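Local coordinates for FdxN element excision controlling factor protein (Anabaena variabilis, PDB 2OKF) that probably binds nucleic acid as a XisH-family protein of the PDDEXK clan, linked to site-specific excision of the fdxN element during recombination of nitrogen-fixation genes, at residues A48-Q52 with G53-A57. Sequence-based numbering, arbitrary orientation.
Sequences AAERQ and GQKIA
Ala49 and Ile56 face each other in a beta hairpin with a two-residue loop, Gln52 and Gly53, closed by a type I' turn from Arg51 to Gln54. The two strands run antiparallel. The hairpin belongs to the mixed sheet of this PDDEXK-clan fold, between strand 22-25 and strand 94-101.

Ala49 and Ile56 form a hydrogen-bonded pair. Ile56 N reaches Ala49 O at 2.9 Å and Ala49 N reaches Ile56 O at 3.1 Å, both nearly straight at the hydrogen. On the sheet face they share, Ile56 CG1 lies 4.0 Å from Ala49 CB. The first torsion of Ile56 (chi1 68°) sets CG1 between its own N and carbonyl carbon, leaning toward Ala49 on strand 47-51. Trp21 and Tyr97 also touch the Ile56 side chain.

Arg51 and Gln54 make the second hydrogen-bonded pair, next to the turn. Arg51 N meets Gln54 O in the carbonyl plane. Gln54 N instead approaches Arg51 O from above the carbonyl plane, at 2.9 Å. The Arg51 chain leads away from the hairpin, and its NH1 bonds Asp19 O. Gln52 and Gly53 fill the turn, both with positive phi.

Glu50 and Lys55 are a non-hydrogen-bonded pair on the other face. Glu50 CB packs 3.4 Å from Gln54 O. Opposite charges stay apart: Glu50 OE1 and Lys55 NZ are 5.4 Å from each other, so any attraction is probably modest. The carboxylate is tied to the turn through solvent instead. One water donates to Glu50 OE2 at 2.7 Å and accepts from Gly53 N at 2.8 Å.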
loop_
_atom_site.group_PDB
_atom_site.type_symbol
_atom_site.label_atom_id
_atom_site.label_comp_id
_atom_site.label_asym_id
_atom_site.label_seq_id
_atom_site.Cartn_x
_atom_site.Cartn_y
_atom_site.Cartn_z
ATOM N N ALA A 48 20.158 -0.834 1.134
ATOM C CA ALA A 48 20.699 -0.798 -0.224
ATOM C C ALA A 48 21.882 -1.772 -0.227
ATOM O O ALA A 48 22.721 -1.751 0.684
ATOM C CB ALA A 48 21.200 0.559 -0.591
ATOM N N ALA A 49 21.977 -2.607 -1.257
ATOM C CA ALA A 49 23.074 -3.539 -1.352
ATOM C C ALA A 49 23.402 -3.765 -2.789
ATOM O O ALA A 49 22.631 -3.417 -3.700
ATOM C CB ALA A 49 22.719 -4.874 -0.681
ATOM N N GLU A 50 24.588 -4.329 -3.002
ATOM C CA GLU A 50 24.975 -4.657 -4.358
ATOM C C GLU A 50 25.889 -5.842 -4.421
ATOM O O GLU A 50 26.504 -6.197 -3.431
ATOM C CB GLU A 50 25.608 -3.459 -5.073
ATOM C CG GLU A 50 26.878 -3.009 -4.536
ATOM C CD GLU A 50 27.381 -1.844 -5.387
ATOM O OE1 GLU A 50 26.822 -0.736 -5.260
ATOM O OE2 GLU A 50 28.324 -2.044 -6.196
ATOM N N ARG A 51 25.924 -6.491 -5.586
ATOM C CA ARG A 51 26.803 -7.640 -5.782
ATOM C C ARG A 51 27.135 -7.734 -7.253
ATOM O O ARG A 51 26.222 -7.837 -8.081
ATOM C CB ARG A 51 26.089 -8.916 -5.301
ATOM C CG ARG A 51 27.009 -10.141 -5.180
ATOM C CD ARG A 51 26.240 -11.332 -4.596
ATOM N NE ARG A 51 25.251 -11.796 -5.564
ATOM C CZ ARG A 51 24.666 -12.980 -5.519
ATOM N NH1 ARG A 51 24.960 -13.851 -4.523
ATOM N NH2 ARG A 51 23.819 -13.282 -6.468
ATOM N N GLN A 52 28.432 -7.740 -7.563
ATOM C CA GLN A 52 28.879 -7.815 -8.941
ATOM C C GLN A 52 28.143 -6.782 -9.793
ATOM O O GLN A 52 27.636 -7.084 -10.878
ATOM C CB GLN A 52 28.654 -9.237 -9.453
ATOM C CG GLN A 52 29.604 -9.661 -10.559
ATOM C CD GLN A 52 29.456 -11.130 -10.898
ATOM O OE1 GLN A 52 28.381 -11.702 -10.722
ATOM N NE2 GLN A 52 30.523 -11.735 -11.410
ATOM N N GLY A 53 28.054 -5.569 -9.272
ATOM C CA GLY A 53 27.375 -4.496 -9.981
ATOM C C GLY A 53 25.862 -4.475 -10.028
ATOM O O GLY A 53 25.305 -3.479 -10.493
ATOM N N GLN A 54 25.208 -5.559 -9.575
ATOM C CA GLN A 54 23.745 -5.615 -9.534
ATOM C C GLN A 54 23.319 -4.946 -8.233
ATOM O O GLN A 54 23.761 -5.316 -7.176
ATOM C CB GLN A 54 23.224 -7.044 -9.631
ATOM C CG GLN A 54 23.868 -7.827 -10.782
ATOM C CD GLN A 54 23.952 -7.030 -12.074
ATOM O OE1 GLN A 54 25.032 -6.881 -12.662
ATOM N NE2 GLN A 54 22.830 -6.492 -12.511
ATOM N N LYS A 55 22.475 -3.920 -8.358
ATOM C CA LYS A 55 22.020 -3.100 -7.218
ATOM C C LYS A 55 20.606 -3.430 -6.818
ATOM O O LYS A 55 19.730 -3.611 -7.657
ATOM C CB LYS A 55 22.070 -1.601 -7.610
ATOM C CG LYS A 55 23.476 -1.061 -7.835
ATOM C CD LYS A 55 23.429 0.404 -8.294
ATOM C CE LYS A 55 24.817 0.934 -8.560
ATOM N NZ LYS A 55 24.773 2.282 -9.177
ATOM N N ILE A 56 20.384 -3.514 -5.516
ATOM C CA ILE A 56 19.073 -3.802 -4.945
ATOM C C ILE A 56 18.744 -2.897 -3.766
ATOM O O ILE A 56 19.613 -2.281 -3.175
ATOM C CB ILE A 56 18.921 -5.279 -4.496
ATOM C CG1 ILE A 56 19.819 -5.576 -3.301
ATOM C CG2 ILE A 56 19.231 -6.204 -5.647
ATOM C CD1 ILE A 56 19.600 -6.937 -2.717
ATOM N N ALA A 57 17.444 -2.816 -3.476
ATOM C CA ALA A 57 16.930 -2.175 -2.279
ATOM C C ALA A 57 16.012 -3.203 -1.647
ATOM O O ALA A 57 15.311 -3.911 -2.338
ATOM C CB ALA A 57 16.155 -0.892 -2.599
HETATM O O HOH W 1 29.232 -4.472 -6.921
#